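Local coordinates for McyG protein (Microcystis aeruginosa PCC 7806, PDB 4R0M), which probably activates phenylalanine or a related phenylpropanoid acid as its adenylate and passes it to its own peptidyl carrier domain in microcystin synthesis, at residues A[204-209]-A[365-370]; A[220-225]-A[272-277]; A[419-424]-A[433-438]. One frame throughout, in Å; residues are numbered along the deposited sequence.

Interaction 1 (A[204-209]-A[365-370]); sequences AGTVVM and KPIPGA
With CG anti to the backbone N (chi1 -178°) and the rest of the chain extended, the selenomethionine Met209 runs out from its helix alongside the end of strand 365-366 and the start of the turn that follows. Its CB packs on Pro368 CD at 3.9 Å, its SE lies 4.1 Å from Ile367 CG2, and its terminal CE reaches the backbone, 3.4 Å from Lys365 O. Ile367 answers with CG1 between its own backbone N and carbonyl carbon (chi1 52°), which places CG2 opposite the carbonyl carbon and brings that methyl against the helix, 3.9 Å from Gly205 C and equally near Thr206 OG1. The Thr206 hydroxyl is bonded to Met202 O one helical turn back. Pro368 closes the interface by laying CD 3.5 Å from Gly205 O. The two backbones are nearest, CA to CA, at Gly205 and Pro368, 4.9 Å apart; any CB on Gly205 would run into Ile367 CD1. Helix 196-210 thus meets edge strand 365-366 of the large mixed sheet where the chain turns off, through a type II turn from Ile367 to Ala370, into strand 370-375, while Trp345 of strand 341-345 also packs on Met209 and Ile367. No hydrogen bond crosses between the segments, implying that their association rests on van der Waals contact of apolar side chains with each other and with backbone carbonyls.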
loop_
_atom_site.group_PDB
_atom_site.type_symbol
_atom_site.label_atom_id
_atom_site.label_comp_id
_atom_site.label_asym_id
_atom_site.label_seq_id
_atom_site.Cartn_x
_atom_site.Cartn_y
_atom_site.Cartn_z
ATOM N N ALA A 204 7.669 -12.271 -12.891
ATOM C CA ALA A 204 7.746 -12.758 -14.265
ATOM C C ALA A 204 6.549 -12.292 -15.092
ATOM O O ALA A 204 6.724 -11.766 -16.193
ATOM C CB ALA A 204 7.867 -14.279 -14.289
ATOM N N GLY A 205 5.345 -12.464 -14.546
ATOM C CA GLY A 205 4.111 -12.052 -15.219
ATOM C C GLY A 205 4.061 -10.566 -15.534
ATOM O O GLY A 205 3.684 -10.173 -16.637
ATOM N N THR A 206 4.456 -9.745 -14.564
ATOM C CA THR A 206 4.475 -8.291 -14.728
ATOM C C THR A 206 5.513 -7.853 -15.770
ATOM O O THR A 206 5.244 -6.967 -16.583
ATOM C CB THR A 206 4.718 -7.579 -13.376
ATOM O OG1 THR A 206 3.725 -7.999 -12.434
ATOM C CG2 THR A 206 4.646 -6.066 -13.523
ATOM N N VAL A 207 6.681 -8.493 -15.749
ATOM C CA VAL A 207 7.773 -8.165 -16.669
ATOM C C VAL A 207 7.406 -8.503 -18.118
ATOM O O VAL A 207 7.506 -7.643 -18.998
ATOM C CB VAL A 207 9.103 -8.838 -16.243
ATOM C CG1 VAL A 207 10.134 -8.793 -17.365
ATOM C CG2 VAL A 207 9.656 -8.168 -14.993
ATOM N N VAL A 208 6.961 -9.738 -18.351
ATOM C CA VAL A 208 6.566 -10.196 -19.687
ATOM C C VAL A 208 5.458 -9.320 -20.284
ATOM O O VAL A 208 5.558 -8.885 -21.435
ATOM C CB VAL A 208 6.138 -11.688 -19.693
ATOM C CG1 VAL A 208 5.647 -12.112 -21.072
ATOM C CG2 VAL A 208 7.293 -12.582 -19.266
HETATM N N MSE A 209 4.419 -9.057 -19.490
HETATM C CA MSE A 209 3.257 -8.288 -19.945
HETATM C C MSE A 209 3.618 -6.864 -20.275
HETATM O O MSE A 209 3.147 -6.319 -21.277
HETATM C CB MSE A 209 2.168 -8.308 -18.869
HETATM C CG MSE A 209 0.905 -7.558 -19.292
HETATM SE SE MSE A 209 -0.477 -7.741 -17.901
HETATM C CE MSE A 209 -1.701 -6.359 -18.582
ATOM N N LYS A 365 -6.045 -5.780 -17.501
ATOM C CA LYS A 365 -6.150 -7.233 -17.570
ATOM C C LYS A 365 -5.120 -7.892 -16.653
ATOM O O LYS A 365 -4.085 -7.294 -16.363
ATOM C CB LYS A 365 -5.957 -7.705 -19.017
ATOM C CG LYS A 365 -6.994 -7.168 -19.992
ATOM C CD LYS A 365 -6.790 -7.733 -21.389
ATOM C CE LYS A 365 -7.720 -7.072 -22.395
ATOM N NZ LYS A 365 -7.576 -7.664 -23.755
ATOM N N PRO A 366 -5.395 -9.131 -16.200
ATOM C CA PRO A 366 -4.475 -9.831 -15.308
ATOM C C PRO A 366 -3.186 -10.282 -15.990
ATOM O O PRO A 366 -3.168 -10.510 -17.203
ATOM C CB PRO A 366 -5.282 -11.053 -14.868
ATOM C CG PRO A 366 -6.203 -11.309 -16.006
ATOM C CD PRO A 366 -6.592 -9.941 -16.488
ATOM N N ILE A 367 -2.128 -10.410 -15.195
ATOM C CA ILE A 367 -0.830 -10.889 -15.661
ATOM C C ILE A 367 -0.915 -12.329 -16.173
ATOM O O ILE A 367 -1.835 -13.064 -15.798
ATOM C CB ILE A 367 0.244 -10.811 -14.545
ATOM C CG1 ILE A 367 -0.236 -11.506 -13.262
ATOM C CG2 ILE A 367 0.625 -9.365 -14.272
ATOM C CD1 ILE A 367 0.866 -11.835 -12.275
ATOM N N PRO A 368 0.029 -12.728 -17.052
ATOM C CA PRO A 368 0.188 -14.140 -17.391
ATOM C C PRO A 368 0.309 -15.006 -16.134
ATOM O O PRO A 368 1.048 -14.657 -15.209
ATOM C CB PRO A 368 1.495 -14.158 -18.183
ATOM C CG PRO A 368 1.538 -12.826 -18.846
ATOM C CD PRO A 368 0.873 -11.862 -17.901
ATOM N N GLY A 369 -0.432 -16.111 -16.107
ATOM C CA GLY A 369 -0.466 -17.004 -14.950
ATOM C C GLY A 369 -1.656 -16.762 -14.038
ATOM O O GLY A 369 -1.983 -17.603 -13.201
ATOM N N ALA A 370 -2.308 -15.613 -14.203
ATOM C CA ALA A 370 -3.402 -15.212 -13.325
ATOM C C ALA A 370 -4.765 -15.240 -14.014
ATOM O O ALA A 370 -4.879 -14.948 -15.208
ATOM C CB ALA A 370 -3.131 -13.834 -12.742
#

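Interaction 2 (A[220-225]-A[272-277]); sequences NWMPLD and WSPNFA. With FA5 (adenosine-5'-[phenylalaninyl-phosphate]), chain C.
Met222, a selenomethionine, and the bound phenylalanyl-adenylate take opposite faces of the Trp272 indole. Met222 CG sits over the six-membered ring in a CH-pi contact, 3.8 Å from its centroid, with SE higher above the same face in a more distant Met-aromatic contact. Across the indole, CD2 of the ligand phenyl group comes to 3.3 Å from Trp272 CZ2, which makes Trp272 a wall of the pocket for the amino acid side chain. The bend of the selenomethionine at chi2 (-59°) brings SE to within 3.8 Å of Pro274 CD. Trp221 forms the next layer: its CZ2 meets Ala277 CB at 3.5 Å, the methyl lying at the edge of the indole, and also touches Ser273 CB.

Second-shell bonds set these groups in place. Trp272 NE1 donates to Ala304 O, fixing the rotation of the indole. Asn220 OD1 accepts from Met222 N at 3.2 Å in an Asx turn, the donor standing above the carbonyl plane, and Asn220 ND2 gives a 2.9 Å bond to Met222 O; one amide thus braces both ends of the Met222 backbone. The whole contact is buried where parallel strands 217-220 and 270-273 end side by side in the large mixed sheet, with helix 227-240 packing on Asn220 and Trp272, helix 249-254 on Trp221, and helix 275-282 following Pro274.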
loop_
_atom_site.group_PDB
_atom_site.type_symbol
_atom_site.label_atom_id
_atom_site.label_comp_id
_atom_site.label_asym_id
_atom_site.label_seq_id
_atom_site.Cartn_x
_atom_site.Cartn_y
_atom_site.Cartn_z
ATOM N N ASN A 220 10.543 4.163 -5.626
ATOM C CA ASN A 220 9.533 3.972 -4.600
ATOM C C ASN A 220 9.645 5.027 -3.508
ATOM O O ASN A 220 10.748 5.365 -3.070
ATOM C CB ASN A 220 9.654 2.583 -3.974
ATOM C CG ASN A 220 8.721 2.394 -2.792
ATOM O OD1 ASN A 220 7.502 2.378 -2.941
ATOM N ND2 ASN A 220 9.295 2.255 -1.605
ATOM N N TRP A 221 8.500 5.543 -3.070
ATOM C CA TRP A 221 8.475 6.437 -1.916
ATOM C C TRP A 221 7.460 6.025 -0.881
ATOM O O TRP A 221 7.149 6.784 0.034
ATOM C CB TRP A 221 8.316 7.894 -2.342
ATOM C CG TRP A 221 7.014 8.219 -3.026
ATOM C CD1 TRP A 221 6.644 7.932 -4.338
ATOM C CD2 TRP A 221 5.868 8.944 -2.457
ATOM N NE1 TRP A 221 5.382 8.399 -4.604
ATOM C CE2 TRP A 221 4.861 9.017 -3.521
ATOM C CE3 TRP A 221 5.580 9.504 -1.213
ATOM C CZ2 TRP A 221 3.632 9.636 -3.328
ATOM C CZ3 TRP A 221 4.337 10.125 -1.032
ATOM C CH2 TRP A 221 3.389 10.187 -2.062
HETATM N N MSE A 222 6.957 4.813 -0.969
HETATM C CA MSE A 222 6.082 4.244 0.022
HETATM C C MSE A 222 6.879 3.543 1.050
HETATM O O MSE A 222 7.964 3.161 0.753
HETATM C CB MSE A 222 5.164 3.226 -0.608
HETATM C CG MSE A 222 4.104 3.807 -1.531
HETATM SE SE MSE A 222 2.829 5.098 -0.865
HETATM C CE MSE A 222 3.584 6.646 -1.662
ATOM N N PRO A 223 6.391 3.387 2.256
ATOM C CA PRO A 223 7.176 2.699 3.289
ATOM C C PRO A 223 7.467 1.245 2.919
ATOM O O PRO A 223 6.641 0.584 2.290
ATOM C CB PRO A 223 6.289 2.782 4.541
ATOM C CG PRO A 223 4.932 3.144 4.050
ATOM C CD PRO A 223 5.132 3.933 2.792
ATOM N N LEU A 224 8.637 0.766 3.326
ATOM C CA LEU A 224 9.166 -0.515 2.864
ATOM C C LEU A 224 8.460 -1.755 3.396
ATOM O O LEU A 224 8.652 -2.843 2.862
ATOM C CB LEU A 224 10.671 -0.604 3.145
ATOM C CG LEU A 224 11.615 0.306 2.353
ATOM C CD1 LEU A 224 13.048 0.047 2.782
ATOM C CD2 LEU A 224 11.477 0.101 0.853
ATOM N N ASP A 225 7.649 -1.603 4.441
ATOM C CA ASP A 225 6.924 -2.744 5.012
ATOM C C ASP A 225 5.742 -3.184 4.151
ATOM O O ASP A 225 5.237 -4.292 4.311
ATOM C CB ASP A 225 6.452 -2.447 6.439
ATOM C CG ASP A 225 5.610 -1.196 6.525
ATOM O OD1 ASP A 225 6.199 -0.094 6.597
ATOM O OD2 ASP A 225 4.366 -1.315 6.526
ATOM N N TRP A 272 5.135 4.602 -8.598
ATOM C CA TRP A 272 3.820 4.269 -8.045
ATOM C C TRP A 272 3.440 5.100 -6.846
ATOM O O TRP A 272 4.291 5.473 -6.031
ATOM C CB TRP A 272 3.757 2.772 -7.713
ATOM C CG TRP A 272 2.737 2.384 -6.667
ATOM C CD1 TRP A 272 1.346 2.484 -6.745
ATOM C CD2 TRP A 272 3.000 1.798 -5.347
ATOM N NE1 TRP A 272 0.757 2.025 -5.595
ATOM C CE2 TRP A 272 1.689 1.600 -4.717
ATOM C CE3 TRP A 272 4.146 1.435 -4.650
ATOM C CZ2 TRP A 272 1.561 1.063 -3.445
ATOM C CZ3 TRP A 272 4.002 0.893 -3.368
ATOM C CH2 TRP A 272 2.740 0.711 -2.782
ATOM N N SER A 273 2.145 5.406 -6.757
ATOM C CA SER A 273 1.519 5.952 -5.551
ATOM C C SER A 273 0.016 5.664 -5.591
ATOM O O SER A 273 -0.531 5.379 -6.661
ATOM C CB SER A 273 1.760 7.460 -5.441
ATOM O OG SER A 273 0.826 8.191 -6.217
ATOM N N PRO A 274 -0.661 5.725 -4.426
ATOM C CA PRO A 274 -2.121 5.630 -4.438
ATOM C C PRO A 274 -2.749 6.908 -4.978
ATOM O O PRO A 274 -2.050 7.903 -5.187
ATOM C CB PRO A 274 -2.484 5.448 -2.954
ATOM C CG PRO A 274 -1.209 5.087 -2.272
ATOM C CD PRO A 274 -0.141 5.792 -3.050
ATOM N N ASN A 275 -4.061 6.870 -5.193
ATOM C CA ASN A 275 -4.794 7.986 -5.784
ATOM C C ASN A 275 -4.579 9.349 -5.115
ATOM O O ASN A 275 -4.446 10.360 -5.809
ATOM C CB ASN A 275 -6.288 7.664 -5.858
ATOM C CG ASN A 275 -7.075 8.727 -6.594
ATOM O OD1 ASN A 275 -7.093 8.765 -7.828
ATOM N ND2 ASN A 275 -7.732 9.604 -5.839
ATOM N N PHE A 276 -4.536 9.378 -3.782
ATOM C CA PHE A 276 -4.439 10.644 -3.044
ATOM C C PHE A 276 -3.199 11.462 -3.409
ATOM O O PHE A 276 -3.244 12.696 -3.433
ATOM C CB PHE A 276 -4.526 10.426 -1.522
ATOM C CG PHE A 276 -3.287 9.826 -0.912
ATOM C CD1 PHE A 276 -2.196 10.626 -0.575
ATOM C CD2 PHE A 276 -3.215 8.464 -0.657
ATOM C CE1 PHE A 276 -1.055 10.073 -0.017
ATOM C CE2 PHE A 276 -2.079 7.907 -0.091
ATOM C CZ PHE A 276 -0.997 8.712 0.229
ATOM N N ALA A 277 -2.098 10.771 -3.693
ATOM C CA ALA A 277 -0.837 11.432 -4.021
ATOM C C ALA A 277 -0.903 12.141 -5.373
ATOM O O ALA A 277 -0.292 13.198 -5.556
ATOM C CB ALA A 277 0.305 10.439 -3.986
HETATM C C FA5 C . -2.405 -2.752 -1.208
HETATM O O FA5 C . -2.872 -1.666 -0.883
HETATM C CA FA5 C . -2.072 -3.028 -2.652
HETATM N N FA5 C . -3.263 -2.662 -3.381
HETATM C CB FA5 C . -0.899 -2.176 -3.156
HETATM C CG FA5 C . -0.523 -2.228 -4.642
HETATM C CD1 FA5 C . -1.359 -2.725 -5.643
HETATM C CD2 FA5 C . 0.731 -1.735 -5.030
HETATM C CE1 FA5 C . -0.951 -2.737 -6.983
HETATM C CE2 FA5 C . 1.147 -1.736 -6.366
HETATM C CZ FA5 C . 0.300 -2.242 -7.350
HETATM P P FA5 C . -3.315 -4.095 0.975
HETATM O OP1 FA5 C . -3.058 -3.207 2.163
HETATM O OP2 FA5 C . -3.337 -5.589 1.177
HETATM O OP3 FA5 C . -2.212 -3.763 -0.170
HETATM O "O5'" FA5 C . -4.738 -3.639 0.369
HETATM C "C5'" FA5 C . -5.353 -4.301 -0.733
HETATM C "C4'" FA5 C . -6.707 -3.653 -0.979
HETATM O "O4'" FA5 C . -6.583 -2.294 -1.415
HETATM C "C3'" FA5 C . -7.499 -4.335 -2.075
HETATM O "O3'" FA5 C . -8.176 -5.499 -1.604
HETATM C "C2'" FA5 C . -8.461 -3.246 -2.489
HETATM O "O2'" FA5 C . -9.588 -3.209 -1.605
HETATM C "C1'" FA5 C . -7.661 -1.974 -2.299
HETATM N N9 FA5 C . -7.142 -1.537 -3.621
HETATM C C8 FA5 C . -5.883 -1.707 -4.066
HETATM N N7 FA5 C . -5.721 -1.196 -5.311
HETATM C C5 FA5 C . -6.906 -0.688 -5.693
HETATM C C6 FA5 C . -7.441 0.002 -6.894
HETATM N N6 FA5 C . -6.656 0.254 -7.966
HETATM N N1 FA5 C . -8.745 0.370 -6.886
HETATM C C2 FA5 C . -9.545 0.123 -5.828
HETATM N N3 FA5 C . -9.126 -0.491 -4.705
HETATM C C4 FA5 C . -7.841 -0.917 -4.578
#

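Interaction 3 (A[419-424]-A[433-438]); sequences TGDLGY and TGREKQ. With FA5 (adenosine-5'-[phenylalaninyl-phosphate]), chain C.
Leu422, Arg435 and Thr433 bury the most surface where strand 421-424 pairs with 433-435, antiparallel at 163° in a beta hairpin. Leu422 carries the register: its N bonds Gly434 O at 2.7 Å, and its O accepts from both Thr433 N and Gly434 N on the same face of the carbonyl plane, forming a classic beta bulge. Its side chain crosses that of Glu436 at about a right angle, with CD1 3.8 Å from Glu436 N. Thr433 adds a weak hydroxyl bond to Leu422 O and turns CG2 to the edge of the Tyr424 ring, 3.7 Å from CE1.

The Arg435 chain leaves its strand with CG opposite the backbone N (chi1 178°) and stays extended to NE, carrying its guanidinium along Gly420 to the corner of the other strand. There NH1 donates to Thr419 O at 3.1 Å, a bond that lies in the guanidinium plane, and makes a salt bridge to Asp421 OD1, weak as a hydrogen bond, with carboxylate and guanidinium turned 64° apart. Both Asp421 oxygens accept from the ribose, OD1 from O2' at 2.5 Å while also paired with Arg435 NH1, and OD2 from O3' at 2.6 Å. The arginine lines the pocket without hydrogen-bonding the ribose. A leucine at Arg435 would probably leave Thr419 O without this donor and the Asp421 carboxylate without its salt-bridge mate, less firmly fixed before the ribose binds.

The Thr-Gly-Asp and Gly-Arg sequences are consistent with core motifs of ANL adenylation enzymes. Strand 421-426 is also bonded through Asp421 and Gly423 to strand 388-394. Phe334 of strand 330-336 touches Asp421, and helix 536-545 packs against Gln438 just past the hairpin.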
loop_
_atom_site.group_PDB
_atom_site.type_symbol
_atom_site.label_atom_id
_atom_site.label_comp_id
_atom_site.label_asym_id
_atom_site.label_seq_id
_atom_site.Cartn_x
_atom_site.Cartn_y
_atom_site.Cartn_z
ATOM N N THR A 419 -11.447 -11.775 -2.637
ATOM C CA THR A 419 -10.673 -10.587 -2.283
ATOM C C THR A 419 -11.398 -9.689 -1.280
ATOM O O THR A 419 -10.764 -8.921 -0.549
ATOM C CB THR A 419 -10.342 -9.751 -3.536
ATOM O OG1 THR A 419 -11.543 -9.169 -4.056
ATOM C CG2 THR A 419 -9.694 -10.618 -4.616
ATOM N N GLY A 420 -12.725 -9.785 -1.256
ATOM C CA GLY A 420 -13.557 -8.880 -0.466
ATOM C C GLY A 420 -13.823 -7.575 -1.196
ATOM O O GLY A 420 -14.336 -6.620 -0.608
ATOM N N ASP A 421 -13.467 -7.538 -2.480
ATOM C CA ASP A 421 -13.678 -6.363 -3.325
ATOM C C ASP A 421 -14.850 -6.547 -4.287
ATOM O O ASP A 421 -15.171 -7.670 -4.688
ATOM C CB ASP A 421 -12.405 -6.022 -4.109
ATOM C CG ASP A 421 -11.309 -5.465 -3.224
ATOM O OD1 ASP A 421 -11.560 -4.459 -2.524
ATOM O OD2 ASP A 421 -10.195 -6.031 -3.231
ATOM N N LEU A 422 -15.476 -5.429 -4.651
ATOM C CA LEU A 422 -16.612 -5.427 -5.567
ATOM C C LEU A 422 -16.266 -4.731 -6.876
ATOM O O LEU A 422 -15.549 -3.729 -6.888
ATOM C CB LEU A 422 -17.822 -4.741 -4.922
ATOM C CG LEU A 422 -18.467 -5.401 -3.698
ATOM C CD1 LEU A 422 -19.259 -4.377 -2.900
ATOM C CD2 LEU A 422 -19.346 -6.578 -4.096
ATOM N N GLY A 423 -16.783 -5.269 -7.976
ATOM C CA GLY A 423 -16.576 -4.678 -9.292
ATOM C C GLY A 423 -17.175 -5.479 -10.429
ATOM O O GLY A 423 -18.014 -6.358 -10.214
ATOM N N TYR A 424 -16.738 -5.168 -11.647
ATOM C CA TYR A 424 -17.214 -5.855 -12.844
ATOM C C TYR A 424 -16.111 -5.997 -13.882
ATOM O O TYR A 424 -15.093 -5.298 -13.825
ATOM C CB TYR A 424 -18.426 -5.129 -13.448
ATOM C CG TYR A 424 -18.147 -3.720 -13.936
ATOM C CD1 TYR A 424 -18.279 -2.628 -13.081
ATOM C CD2 TYR A 424 -17.765 -3.479 -15.258
ATOM C CE1 TYR A 424 -18.029 -1.338 -13.525
ATOM C CE2 TYR A 424 -17.512 -2.193 -15.709
ATOM C CZ TYR A 424 -17.647 -1.127 -14.839
ATOM O OH TYR A 424 -17.399 0.151 -15.277
ATOM N N THR A 433 -15.380 -1.230 -8.143
ATOM C CA THR A 433 -16.447 -0.267 -7.854
ATOM C C THR A 433 -16.540 0.078 -6.368
ATOM O O THR A 433 -16.896 1.202 -6.004
ATOM C CB THR A 433 -17.815 -0.762 -8.366
ATOM O OG1 THR A 433 -18.055 -2.095 -7.894
ATOM C CG2 THR A 433 -17.844 -0.761 -9.886
ATOM N N GLY A 434 -16.222 -0.893 -5.517
ATOM C CA GLY A 434 -16.206 -0.680 -4.075
ATOM C C GLY A 434 -15.666 -1.871 -3.310
ATOM O O GLY A 434 -15.126 -2.813 -3.899
ATOM N N ARG A 435 -15.806 -1.816 -1.990
ATOM C CA ARG A 435 -15.419 -2.914 -1.113
ATOM C C ARG A 435 -16.629 -3.407 -0.318
ATOM O O ARG A 435 -17.496 -2.614 0.060
ATOM C CB ARG A 435 -14.281 -2.485 -0.177
ATOM C CG ARG A 435 -13.848 -3.557 0.809
ATOM C CD ARG A 435 -12.384 -3.451 1.188
ATOM N NE ARG A 435 -11.987 -4.605 1.992
ATOM C CZ ARG A 435 -11.524 -5.753 1.501
ATOM N NH1 ARG A 435 -11.371 -5.921 0.192
ATOM N NH2 ARG A 435 -11.204 -6.736 2.328
ATOM N N GLU A 436 -16.674 -4.718 -0.079
ATOM C CA GLU A 436 -17.754 -5.354 0.677
ATOM C C GLU A 436 -17.971 -4.716 2.047
ATOM O O GLU A 436 -17.013 -4.318 2.717
ATOM C CB GLU A 436 -17.486 -6.851 0.846
ATOM C CG GLU A 436 -17.901 -7.701 -0.343
ATOM C CD GLU A 436 -17.920 -9.183 -0.019
ATOM O OE1 GLU A 436 -16.835 -9.766 0.201
ATOM O OE2 GLU A 436 -19.023 -9.769 0.014
ATOM N N LYS A 437 -19.243 -4.624 2.440
ATOM C CA LYS A 437 -19.670 -4.069 3.736
ATOM C C LYS A 437 -19.180 -2.630 3.971
ATOM O O LYS A 437 -18.961 -2.209 5.111
ATOM C CB LYS A 437 -19.287 -5.006 4.896
ATOM C CG LYS A 437 -19.700 -6.460 4.679
ATOM C CD LYS A 437 -19.441 -7.336 5.896
ATOM C CE LYS A 437 -20.665 -7.419 6.796
ATOM N NZ LYS A 437 -20.529 -8.483 7.830
ATOM N N GLN A 438 -19.010 -1.891 2.876
ATOM C CA GLN A 438 -18.640 -0.477 2.916
ATOM C C GLN A 438 -19.423 0.311 1.868
ATOM O O GLN A 438 -19.058 1.437 1.516
ATOM C CB GLN A 438 -17.136 -0.299 2.698
ATOM C CG GLN A 438 -16.292 -0.541 3.939
ATOM C CD GLN A 438 -14.827 -0.227 3.720
ATOM O OE1 GLN A 438 -13.970 -1.100 3.847
ATOM N NE2 GLN A 438 -14.528 1.025 3.388
HETATM C C FA5 C . -2.405 -2.752 -1.208
HETATM O O FA5 C . -2.872 -1.666 -0.883
HETATM C CA FA5 C . -2.072 -3.028 -2.652
HETATM N N FA5 C . -3.263 -2.662 -3.381
HETATM C CB FA5 C . -0.899 -2.176 -3.156
HETATM C CG FA5 C . -0.523 -2.228 -4.642
HETATM C CD1 FA5 C . -1.359 -2.725 -5.643
HETATM C CD2 FA5 C . 0.731 -1.735 -5.030
HETATM C CE1 FA5 C . -0.951 -2.737 -6.983
HETATM C CE2 FA5 C . 1.147 -1.736 -6.366
HETATM C CZ FA5 C . 0.300 -2.242 -7.350
HETATM P P FA5 C . -3.315 -4.095 0.975
HETATM O OP1 FA5 C . -3.058 -3.207 2.163
HETATM O OP2 FA5 C . -3.337 -5.589 1.177
HETATM O OP3 FA5 C . -2.212 -3.763 -0.170
HETATM O "O5'" FA5 C . -4.738 -3.639 0.369
HETATM C "C5'" FA5 C . -5.353 -4.301 -0.733
HETATM C "C4'" FA5 C . -6.707 -3.653 -0.979
HETATM O "O4'" FA5 C . -6.583 -2.294 -1.415
HETATM C "C3'" FA5 C . -7.499 -4.335 -2.075
HETATM O "O3'" FA5 C . -8.176 -5.499 -1.604
HETATM C "C2'" FA5 C . -8.461 -3.246 -2.489
HETATM O "O2'" FA5 C . -9.588 -3.209 -1.605
HETATM C "C1'" FA5 C . -7.661 -1.974 -2.299
HETATM N N9 FA5 C . -7.142 -1.537 -3.621
HETATM C C8 FA5 C . -5.883 -1.707 -4.066
HETATM N N7 FA5 C . -5.721 -1.196 -5.311
HETATM C C5 FA5 C . -6.906 -0.688 -5.693
HETATM C C6 FA5 C . -7.441 0.002 -6.894
HETATM N N6 FA5 C . -6.656 0.254 -7.966
HETATM N N1 FA5 C . -8.745 0.370 -6.886
HETATM C C2 FA5 C . -9.545 0.123 -5.828
HETATM N N3 FA5 C . -9.126 -0.491 -4.705
HETATM C C4 FA5 C . -7.841 -0.917 -4.578
#

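Interaction 2 is the core contact, wholly buried, its centre about 6 Å from the centre of the chain, against about 20 and 17 Å for the centres of the partly buried interactions 1 and 3. Interactions 1 and 2 reach the same mixed sheet, the first at its outermost strand 365-366 and the second on inner strands. Interaction 3 belongs to a separate antiparallel sheet, into which the chain passes at the end of 365-370. The two contacts that touch the adenylate hold different parts of it, 220-225/272-277 its phenyl group through an aromatic wall and 419-424/433-438 its ribose through hydrogen bonds to a salt-bridged carboxylate. Interaction 1 touches no ligand and has no hydrogen bond between its segments.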